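Local coordinates for cellobiose 2-epimerase (Caldibacillus thermoamylovorans, PDB 5ZHB), which catalyses the epimerisation of cellobiose at C2 of its reducing-end sugar, converting that glucose unit to mannose, at residues D106-V111 with K157-R162; L94-D99 with H110-A115; S225-V230 with Y278-K283. All blocks are in the same frame, centred on the assembly; numbering follows the deposited sequence.

Interaction 1 of 3, residues D106-V111 with K157-R162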
loop_
_atom_site.group_PDB
_atom_site.type_symbol
_atom_site.label_atom_id
_atom_site.label_comp_id
_atom_site.label_asym_id
_atom_site.label_seq_id
_atom_site.Cartn_x
_atom_site.Cartn_y
_atom_site.Cartn_z
ATOM N N ASP A 106 18.195 6.892 -8.055
ATOM C CA ASP A 106 18.414 5.555 -7.532
ATOM C C ASP A 106 17.777 4.591 -8.532
ATOM O O ASP A 106 16.556 4.457 -8.620
ATOM C CB ASP A 106 17.951 5.361 -6.093
ATOM C CG ASP A 106 18.303 4.014 -5.455
ATOM O OD1 ASP A 106 18.613 3.024 -6.182
ATOM O OD2 ASP A 106 18.282 3.944 -4.230
ATOM N N ASP A 107 18.636 4.029 -9.381
ATOM C CA ASP A 107 18.192 3.335 -10.570
ATOM C C ASP A 107 18.024 1.832 -10.331
ATOM O O ASP A 107 17.857 1.077 -11.296
ATOM C CB ASP A 107 19.144 3.607 -11.724
ATOM C CG ASP A 107 20.561 3.086 -11.549
ATOM O OD1 ASP A 107 20.853 2.431 -10.537
ATOM O OD2 ASP A 107 21.373 3.363 -12.438
ATOM N N ARG A 108 18.073 1.401 -9.064
ATOM C CA ARG A 108 17.754 0.022 -8.724
ATOM C C ARG A 108 16.324 -0.347 -9.144
ATOM O O ARG A 108 15.423 0.484 -9.233
ATOM C CB ARG A 108 17.975 -0.214 -7.232
ATOM C CG ARG A 108 19.454 -0.268 -6.897
ATOM C CD ARG A 108 19.667 -0.525 -5.434
ATOM N NE ARG A 108 18.910 0.463 -4.655
ATOM C CZ ARG A 108 18.874 0.503 -3.330
ATOM N NH1 ARG A 108 19.546 -0.389 -2.628
ATOM N NH2 ARG A 108 18.180 1.452 -2.734
ATOM N N LYS A 109 16.128 -1.637 -9.391
ATOM C CA LYS A 109 14.861 -2.167 -9.858
ATOM C C LYS A 109 14.368 -3.159 -8.804
ATOM O O LYS A 109 14.983 -4.208 -8.596
ATOM C CB LYS A 109 15.138 -2.907 -11.168
ATOM C CG LYS A 109 15.594 -2.038 -12.316
ATOM C CD LYS A 109 14.608 -1.028 -12.868
ATOM C CE LYS A 109 15.275 -0.064 -13.824
ATOM N NZ LYS A 109 15.706 -0.685 -15.102
ATOM N N HIS A 110 13.293 -2.790 -8.110
ATOM C CA HIS A 110 12.799 -3.603 -7.014
ATOM C C HIS A 110 11.432 -4.153 -7.445
ATOM O O HIS A 110 10.620 -3.404 -7.999
ATOM C CB HIS A 110 12.768 -2.749 -5.743
ATOM C CG HIS A 110 12.700 -3.596 -4.520
ATOM N ND1 HIS A 110 11.647 -4.467 -4.295
ATOM C CD2 HIS A 110 13.575 -3.782 -3.524
ATOM C CE1 HIS A 110 11.855 -5.127 -3.163
ATOM N NE2 HIS A 110 13.027 -4.725 -2.666
ATOM N N VAL A 111 11.188 -5.439 -7.171
ATOM C CA VAL A 111 9.912 -6.085 -7.480
ATOM C C VAL A 111 8.757 -5.317 -6.828
ATOM O O VAL A 111 7.709 -5.154 -7.422
ATOM C CB VAL A 111 9.956 -7.570 -7.055
ATOM C CG1 VAL A 111 8.581 -8.223 -7.133
ATOM C CG2 VAL A 111 10.944 -8.386 -7.872
ATOM N N LYS A 157 11.082 -12.244 -5.842
ATOM C CA LYS A 157 12.383 -11.746 -5.482
ATOM C C LYS A 157 12.265 -10.277 -5.060
ATOM O O LYS A 157 11.162 -9.738 -4.956
ATOM C CB LYS A 157 13.283 -12.001 -6.701
ATOM C CG LYS A 157 13.640 -13.460 -6.980
ATOM C CD LYS A 157 14.676 -13.567 -8.096
ATOM C CE LYS A 157 15.084 -14.976 -8.401
ATOM N NZ LYS A 157 16.234 -14.990 -9.319
ATOM N N GLU A 158 13.419 -9.680 -4.731
ATOM C CA GLU A 158 13.494 -8.391 -4.066
ATOM C C GLU A 158 14.187 -7.386 -4.996
ATOM O O GLU A 158 13.519 -6.727 -5.793
ATOM C CB GLU A 158 14.180 -8.536 -2.708
ATOM C CG GLU A 158 13.365 -9.311 -1.666
ATOM C CD GLU A 158 12.132 -8.540 -1.212
ATOM O OE1 GLU A 158 12.281 -7.316 -1.019
ATOM O OE2 GLU A 158 11.065 -9.137 -1.038
ATOM N N GLU A 159 15.517 -7.266 -4.884
ATOM C CA GLU A 159 16.238 -6.100 -5.391
ATOM C C GLU A 159 17.208 -6.523 -6.502
ATOM O O GLU A 159 17.945 -7.502 -6.347
ATOM C CB GLU A 159 16.994 -5.394 -4.268
ATOM C CG GLU A 159 17.866 -4.218 -4.708
ATOM C CD GLU A 159 18.636 -3.600 -3.551
ATOM O OE1 GLU A 159 18.011 -3.464 -2.500
ATOM O OE2 GLU A 159 19.834 -3.266 -3.682
ATOM N N PHE A 160 17.209 -5.712 -7.581
ATOM C CA PHE A 160 18.129 -5.836 -8.711
ATOM C C PHE A 160 18.790 -4.485 -8.981
ATOM O O PHE A 160 18.259 -3.432 -8.599
ATOM C CB PHE A 160 17.353 -6.294 -9.956
ATOM C CG PHE A 160 16.605 -7.605 -9.779
ATOM C CD1 PHE A 160 15.434 -7.662 -9.021
ATOM C CD2 PHE A 160 17.079 -8.785 -10.342
ATOM C CE1 PHE A 160 14.765 -8.863 -8.850
ATOM C CE2 PHE A 160 16.392 -9.980 -10.179
ATOM C CZ PHE A 160 15.232 -10.010 -9.417
ATOM N N ASN A 161 19.925 -4.506 -9.722
ATOM C CA ASN A 161 20.483 -3.277 -10.253
ATOM C C ASN A 161 19.656 -2.857 -11.452
ATOM O O ASN A 161 18.735 -3.575 -11.883
ATOM C CB ASN A 161 21.982 -3.385 -10.543
ATOM C CG ASN A 161 22.321 -4.396 -11.616
ATOM O OD1 ASN A 161 21.459 -4.812 -12.408
ATOM N ND2 ASN A 161 23.598 -4.739 -11.688
ATOM N N ARG A 162 20.047 -1.716 -12.031
ATOM C CA ARG A 162 19.344 -1.162 -13.165
ATOM C C ARG A 162 19.146 -2.200 -14.269
ATOM O O ARG A 162 18.108 -2.204 -14.930
ATOM C CB ARG A 162 20.085 0.068 -13.686
ATOM C CG ARG A 162 19.286 0.848 -14.726
ATOM C CD ARG A 162 20.087 1.973 -15.437
ATOM N NE ARG A 162 19.283 2.416 -16.566
ATOM C CZ ARG A 162 19.675 3.207 -17.554
ATOM N NH1 ARG A 162 20.931 3.567 -17.673
ATOM N NH2 ARG A 162 18.802 3.632 -18.434
HETATM O O HOH W 1 21.672 -0.063 -10.294
#
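Lys109 and Phe160 form an antiparallel hydrogen-bonded pair: Lys109 N reaches Phe160 O at 2.9 Å, and Phe160 N returns the bond to Lys109 O. One residue on, His110 and Glu159 make the non-hydrogen-bonded pair, and Val111 N, already in the helix, still donates to Glu158 O, over which the imidazole of His110 lies face-down.

Lys109 can be followed outward from the backbone. Its CB sits 4.2 Å from Phe160 CB, on the same face of the sheet, and CG comes 3.5 Å from Asn161 O. A bend at chi2 (-66°) carries the chain along the backbone of 161-162, with CE 3.7 Å from Arg162 O. A second bend at chi4 (69°) turns NZ onto that same oxygen at 2.8 Å, in the carbonyl plane and on a lone pair. NZ also makes a salt bridge with Asp88, a carboxylate that Arg162 shares, and donates to Lys92 O.

In one of its two modelled conformers, Arg108 links Asp106 and Glu159 in a salt-bridge network, with NH1 to Glu159 OE2 at 3.1 Å.

Strand 106-110 is an outer strand of a three-stranded antiparallel sheet with 155-160 in the middle; it runs straight into helix 111-128, and Val111 packs on helix 183-199.

Interaction 2 of 3, residues L94-D99 with H110-A115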
loop_
_atom_site.group_PDB
_atom_site.type_symbol
_atom_site.label_atom_id
_atom_site.label_comp_id
_atom_site.label_asym_id
_atom_site.label_seq_id
_atom_site.Cartn_x
_atom_site.Cartn_y
_atom_site.Cartn_z
ATOM N N LEU A 94 10.491 0.269 -13.436
ATOM C CA LEU A 94 10.432 1.555 -12.759
ATOM C C LEU A 94 11.664 1.723 -11.900
ATOM O O LEU A 94 12.015 0.817 -11.163
ATOM C CB LEU A 94 9.187 1.667 -11.882
ATOM C CG LEU A 94 7.838 1.367 -12.539
ATOM C CD1 LEU A 94 6.724 1.572 -11.515
ATOM C CD2 LEU A 94 7.609 2.239 -13.758
ATOM N N TYR A 95 12.323 2.882 -12.041
ATOM C CA TYR A 95 13.362 3.320 -11.127
ATOM C C TYR A 95 12.833 3.423 -9.697
ATOM O O TYR A 95 11.675 3.771 -9.488
ATOM C CB TYR A 95 13.824 4.696 -11.628
ATOM C CG TYR A 95 14.635 4.662 -12.912
ATOM C CD1 TYR A 95 15.670 3.746 -13.100
ATOM C CD2 TYR A 95 14.377 5.569 -13.935
ATOM C CE1 TYR A 95 16.433 3.744 -14.266
ATOM C CE2 TYR A 95 15.129 5.580 -15.099
ATOM C CZ TYR A 95 16.179 4.694 -15.251
ATOM O OH TYR A 95 16.873 4.682 -16.424
ATOM N N TRP A 96 13.732 3.245 -8.727
ATOM C CA TRP A 96 13.410 3.446 -7.325
ATOM C C TRP A 96 13.233 4.924 -6.963
ATOM O O TRP A 96 12.313 5.289 -6.209
ATOM C CB TRP A 96 14.513 2.819 -6.480
ATOM C CG TRP A 96 14.220 2.714 -5.009
ATOM C CD1 TRP A 96 14.830 3.386 -3.991
ATOM C CD2 TRP A 96 13.282 1.801 -4.389
ATOM N NE1 TRP A 96 14.330 2.958 -2.787
ATOM C CE2 TRP A 96 13.384 1.988 -3.001
ATOM C CE3 TRP A 96 12.362 0.868 -4.877
ATOM C CZ2 TRP A 96 12.615 1.264 -2.093
ATOM C CZ3 TRP A 96 11.580 0.174 -3.979
ATOM C CH2 TRP A 96 11.723 0.352 -2.603
ATOM N N MET A 97 14.134 5.768 -7.479
ATOM C CA MET A 97 14.039 7.209 -7.295
ATOM C C MET A 97 14.487 7.920 -8.572
ATOM O O MET A 97 15.340 7.423 -9.313
ATOM C CB MET A 97 14.947 7.727 -6.169
ATOM C CG MET A 97 14.591 7.299 -4.744
ATOM S SD MET A 97 13.201 8.172 -3.980
ATOM C CE MET A 97 13.644 9.899 -4.215
ATOM N N VAL A 98 13.907 9.102 -8.790
ATOM C CA VAL A 98 14.417 10.079 -9.739
ATOM C C VAL A 98 14.594 11.412 -9.016
ATOM O O VAL A 98 14.058 11.619 -7.941
ATOM C CB VAL A 98 13.525 10.197 -10.991
ATOM C CG1 VAL A 98 13.491 8.895 -11.789
ATOM C CG2 VAL A 98 12.113 10.665 -10.651
ATOM N N ASP A 99 15.383 12.323 -9.608
ATOM C CA ASP A 99 15.596 13.640 -9.038
ATOM C C ASP A 99 14.399 14.486 -9.435
ATOM O O ASP A 99 13.530 14.027 -10.161
ATOM C CB ASP A 99 16.950 14.213 -9.448
ATOM C CG ASP A 99 17.097 14.550 -10.928
ATOM O OD1 ASP A 99 16.082 14.564 -11.639
ATOM O OD2 ASP A 99 18.247 14.757 -11.367
ATOM N N HIS A 110 13.293 -2.790 -8.110
ATOM C CA HIS A 110 12.799 -3.603 -7.014
ATOM C C HIS A 110 11.432 -4.153 -7.445
ATOM O O HIS A 110 10.620 -3.404 -7.999
ATOM C CB HIS A 110 12.768 -2.749 -5.743
ATOM C CG HIS A 110 12.700 -3.596 -4.520
ATOM N ND1 HIS A 110 11.647 -4.467 -4.295
ATOM C CD2 HIS A 110 13.575 -3.782 -3.524
ATOM C CE1 HIS A 110 11.855 -5.127 -3.163
ATOM N NE2 HIS A 110 13.027 -4.725 -2.666
ATOM N N VAL A 111 11.188 -5.439 -7.171
ATOM C CA VAL A 111 9.912 -6.085 -7.480
ATOM C C VAL A 111 8.757 -5.317 -6.828
ATOM O O VAL A 111 7.709 -5.154 -7.422
ATOM C CB VAL A 111 9.956 -7.570 -7.055
ATOM C CG1 VAL A 111 8.581 -8.223 -7.133
ATOM C CG2 VAL A 111 10.944 -8.386 -7.872
ATOM N N TYR A 112 8.966 -4.792 -5.615
ATOM C CA TYR A 112 7.949 -4.049 -4.877
ATOM C C TYR A 112 7.513 -2.841 -5.686
ATOM O O TYR A 112 6.323 -2.550 -5.789
ATOM C CB TYR A 112 8.543 -3.630 -3.535
ATOM C CG TYR A 112 7.693 -2.798 -2.589
ATOM C CD1 TYR A 112 6.354 -3.095 -2.348
ATOM C CD2 TYR A 112 8.275 -1.789 -1.845
ATOM C CE1 TYR A 112 5.619 -2.357 -1.442
ATOM C CE2 TYR A 112 7.551 -1.044 -0.936
ATOM C CZ TYR A 112 6.214 -1.328 -0.740
ATOM O OH TYR A 112 5.513 -0.590 0.174
ATOM N N ALA A 113 8.488 -2.143 -6.277
ATOM C CA ALA A 113 8.156 -0.984 -7.079
ATOM C C ALA A 113 7.413 -1.398 -8.354
ATOM O O ALA A 113 6.481 -0.703 -8.755
ATOM C CB ALA A 113 9.420 -0.169 -7.326
ATOM N N GLN A 114 7.811 -2.507 -8.989
ATOM C CA GLN A 114 7.175 -2.951 -10.222
ATOM C C GLN A 114 5.714 -3.310 -9.938
ATOM O O GLN A 114 4.830 -2.981 -10.719
ATOM C CB GLN A 114 7.903 -4.107 -10.909
ATOM C CG GLN A 114 9.417 -3.951 -11.024
ATOM C CD GLN A 114 9.883 -2.576 -11.465
ATOM O OE1 GLN A 114 9.415 -2.030 -12.467
ATOM N NE2 GLN A 114 10.799 -1.994 -10.718
ATOM N N ALA A 115 5.472 -3.945 -8.792
ATOM C CA ALA A 115 4.106 -4.259 -8.356
ATOM C C ALA A 115 3.240 -3.004 -8.249
ATOM O O ALA A 115 2.135 -2.948 -8.815
ATOM C CB ALA A 115 4.134 -5.035 -7.045
#
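Gln114 and Leu94 are joined by a pair of hydrogen bonds between the side-chain amide and the backbone. Leu94 N donates to Gln114 OE1 at 2.7 Å, nearly straight at 168°, and Gln114 NE2 donates in turn to Leu94 O at 3.1 Å. Both bonds lie in the plane of the accepting carbonyl, on a lone pair, and Leu94 O sits in the amide plane of Gln114, so the two together fix the rotation of the amide. The amide gets there because CG stands beside the backbone N (chi1 -46°) and the chain bends again at chi2, folding the group back along the helix. NE2 also donates to His110 O, from above that carbonyl's plane; the same oxygen takes the backbone N of Gln114, so it serves two donors in the first helical turn.

A capping bond belongs to the same turn. His110, the N-cap residue, accepts from Tyr112 N through ND1 at 3.0 Å, with the N-H close to the ring plane.

The apolar contacts centre on the six-membered ring of Trp96. CZ3 lies 3.6 Å from His110 CB, CE3 is 4.0 Å from Ala113 CB, and CH2 meets Tyr112 CD2 edge against edge at 4.1 Å. The indole and imidazole planes are inclined at 35°, oblique to each other.

Separately, Leu94 CD1 makes a van der Waals contact with the backbone oxygen of Ala113.

Trp96 and Met97 both face Asp106, a classic beta bulge where 94-99 pairs with strand 106-110, the strand that leads into helix 111-128. Leu94 and Trp96 also touch helix 49-66, so these two side chains lie between that helix and the first turn of helix 111-128.

Interaction 3 of 3, residues S225-V230 with Y278-K283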
loop_
_atom_site.group_PDB
_atom_site.type_symbol
_atom_site.label_atom_id
_atom_site.label_comp_id
_atom_site.label_asym_id
_atom_site.label_seq_id
_atom_site.Cartn_x
_atom_site.Cartn_y
_atom_site.Cartn_z
ATOM N N SER A 225 -0.695 -18.707 16.142
ATOM C CA SER A 225 -0.776 -17.358 16.697
ATOM C C SER A 225 -1.791 -16.493 15.944
ATOM O O SER A 225 -2.241 -15.473 16.481
ATOM C CB SER A 225 0.572 -16.692 16.674
ATOM O OG SER A 225 0.881 -16.344 15.335
ATOM N N LYS A 226 -2.050 -16.864 14.677
ATOM C CA LYS A 226 -2.909 -16.146 13.739
ATOM C C LYS A 226 -2.249 -14.859 13.234
ATOM O O LYS A 226 -2.889 -14.132 12.494
ATOM C CB LYS A 226 -4.296 -15.841 14.304
ATOM C CG LYS A 226 -4.965 -17.093 14.854
ATOM C CD LYS A 226 -5.578 -17.950 13.767
ATOM C CE LYS A 226 -6.500 -18.997 14.321
ATOM N NZ LYS A 226 -5.770 -20.242 14.535
ATOM N N PHE A 227 -0.964 -14.650 13.539
ATOM C CA PHE A 227 -0.220 -13.539 12.958
ATOM C C PHE A 227 0.419 -13.928 11.626
ATOM O O PHE A 227 0.684 -15.106 11.345
ATOM C CB PHE A 227 0.904 -13.055 13.867
ATOM C CG PHE A 227 0.475 -12.236 15.069
ATOM C CD1 PHE A 227 0.142 -10.891 14.923
ATOM C CD2 PHE A 227 0.455 -12.792 16.346
ATOM C CE1 PHE A 227 -0.223 -10.131 16.024
ATOM C CE2 PHE A 227 0.079 -12.034 17.448
ATOM C CZ PHE A 227 -0.246 -10.697 17.283
ATOM N N LEU A 228 0.712 -12.891 10.816
ATOM C CA LEU A 228 1.557 -13.059 9.654
ATOM C C LEU A 228 2.998 -12.983 10.121
ATOM O O LEU A 228 3.332 -12.208 11.002
ATOM C CB LEU A 228 1.270 -11.985 8.613
ATOM C CG LEU A 228 -0.139 -11.976 8.030
ATOM C CD1 LEU A 228 -0.124 -11.018 6.877
ATOM C CD2 LEU A 228 -0.626 -13.344 7.598
ATOM N N GLN A 229 3.863 -13.761 9.498
ATOM C CA GLN A 229 5.295 -13.586 9.686
ATOM C C GLN A 229 5.793 -12.642 8.583
ATOM O O GLN A 229 5.140 -12.494 7.559
ATOM C CB GLN A 229 5.959 -14.970 9.709
ATOM C CG GLN A 229 5.353 -15.904 10.763
ATOM C CD GLN A 229 5.664 -17.370 10.517
ATOM O OE1 GLN A 229 6.504 -17.952 11.207
ATOM N NE2 GLN A 229 5.024 -17.980 9.526
ATOM N N VAL A 230 6.955 -12.040 8.802
ATOM C CA VAL A 230 7.359 -10.853 8.059
ATOM C C VAL A 230 8.555 -11.130 7.148
ATOM O O VAL A 230 8.523 -10.730 5.995
ATOM C CB VAL A 230 7.580 -9.672 9.005
ATOM C CG1 VAL A 230 7.947 -8.389 8.248
ATOM C CG2 VAL A 230 6.326 -9.438 9.842
ATOM N N TYR A 278 -9.938 -10.815 13.743
ATOM C CA TYR A 278 -10.169 -11.030 15.163
ATOM C C TYR A 278 -8.871 -10.881 15.936
ATOM O O TYR A 278 -8.840 -10.310 17.036
ATOM C CB TYR A 278 -10.808 -12.388 15.460
ATOM C CG TYR A 278 -12.317 -12.344 15.313
ATOM C CD1 TYR A 278 -13.085 -11.637 16.241
ATOM C CD2 TYR A 278 -12.978 -12.997 14.283
ATOM C CE1 TYR A 278 -14.463 -11.584 16.137
ATOM C CE2 TYR A 278 -14.365 -12.967 14.184
ATOM C CZ TYR A 278 -15.102 -12.253 15.114
ATOM O OH TYR A 278 -16.460 -12.141 15.073
ATOM N N ASN A 279 -7.794 -11.435 15.380
ATOM C CA ASN A 279 -6.527 -11.444 16.079
ATOM C C ASN A 279 -6.057 -10.007 16.330
ATOM O O ASN A 279 -5.533 -9.666 17.408
ATOM C CB ASN A 279 -5.500 -12.272 15.295
ATOM C CG ASN A 279 -4.258 -12.539 16.098
ATOM O OD1 ASN A 279 -4.348 -13.050 17.222
ATOM N ND2 ASN A 279 -3.108 -12.103 15.610
ATOM N N ILE A 280 -6.186 -9.160 15.295
ATOM C CA ILE A 280 -5.634 -7.818 15.404
ATOM C C ILE A 280 -6.558 -6.964 16.278
ATOM O O ILE A 280 -6.065 -6.111 17.005
ATOM C CB ILE A 280 -5.343 -7.201 14.019
ATOM C CG1 ILE A 280 -4.324 -8.059 13.227
ATOM C CG2 ILE A 280 -4.881 -5.756 14.190
ATOM C CD1 ILE A 280 -2.964 -8.201 13.883
ATOM N N GLU A 281 -7.873 -7.212 16.232
ATOM C CA GLU A 281 -8.812 -6.521 17.117
ATOM C C GLU A 281 -8.401 -6.777 18.570
ATOM O O GLU A 281 -8.414 -5.866 19.397
ATOM C CB GLU A 281 -10.256 -6.874 16.754
ATOM C CG GLU A 281 -11.355 -6.100 17.493
ATOM C CD GLU A 281 -11.531 -6.377 18.995
ATOM O OE1 GLU A 281 -12.120 -5.569 19.732
ATOM O OE2 GLU A 281 -11.065 -7.419 19.453
ATOM N N LYS A 282 -7.982 -8.017 18.873
ATOM C CA LYS A 282 -7.673 -8.409 20.238
ATOM C C LYS A 282 -6.251 -8.028 20.627
ATOM O O LYS A 282 -5.988 -7.715 21.785
ATOM C CB LYS A 282 -7.820 -9.928 20.420
ATOM C CG LYS A 282 -7.530 -10.462 21.827
ATOM C CD LYS A 282 -7.399 -11.981 21.882
ATOM C CE LYS A 282 -8.576 -12.683 21.283
ATOM N NZ LYS A 282 -8.480 -14.143 21.367
ATOM N N LYS A 283 -5.306 -8.111 19.689
ATOM C CA LYS A 283 -3.908 -8.001 20.068
ATOM C C LYS A 283 -3.283 -6.657 19.689
ATOM O O LYS A 283 -2.315 -6.252 20.330
ATOM C CB LYS A 283 -3.180 -9.204 19.465
ATOM C CG LYS A 283 -3.616 -10.550 20.093
ATOM C CD LYS A 283 -2.820 -11.733 19.573
ATOM C CE LYS A 283 -3.263 -13.059 20.135
ATOM N NZ LYS A 283 -2.667 -14.117 19.320
HETATM O O HOH W 2 -3.016 -11.395 12.822
#
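Phe227 turns one ring face to Asn279, whose ND2 stands 3.3 Å above the plane, over the ring centre. The ring is brought to the helix by a CG that lies anti to the carbonyl carbon, beside the backbone N (chi1 -75°). Ring and amide planes are 80° apart, and the amide presents its nitrogen to the pi face. Asn279 reaches across because its CG lies anti to the backbone N (chi1 -169°). On the way, its CG passes 3.8 Å from Lys226 CB. Two more side chains of the helix meet the ring: Ile280 CD1 at 4.0 Å from Phe227 CE1, and Lys283 CD at 3.6 Å from Phe227 CZ.

The loop is shaped by an ST turn in which Ser225 OG accepts from Phe227 N. It connects helix 203-220 to strand 231-232 and meets the end of helix 267-283, in the (alpha/alpha)6 barrel expected of the N-acylglucosamine 2-epimerase family.

Lys283 runs extended beyond CG, past the ring. Its NZ bonds Asn279 OD1 at 2.9 Å, on a lone pair in the carbonyl plane, and makes a weak bond to Ser225 O. A water links Asn279 ND2 to Lys226 O. Replacing Phe227 with an alanine would probably leave Asn279 ND2 without the ring face beneath it and open a gap beside Ile280 CD1 and the Lys283 methylenes.

In the fold
Interactions 1 and 2 are neighbours, their centres about 7 Å apart, and share His110 and Val111, where strand 106-110 passes into helix 111-128. They also touch directly, Asp106 O lying 3.0 Å from Met97 N. Along the chain, 94-99 comes first, then 106-115, then 157-162, so one junction is held by both an earlier and a later segment. Interaction 3 follows in series, its centre about 31 Å from that of interaction 1 and about 30 Å from that of interaction 2; its loop and helix 267-283 lie on the opposite side of the chain's centre from interaction 2. All three lie in the single N-acylglucosamine 2-epimerase-like domain, probably an (alpha/alpha)6 barrel.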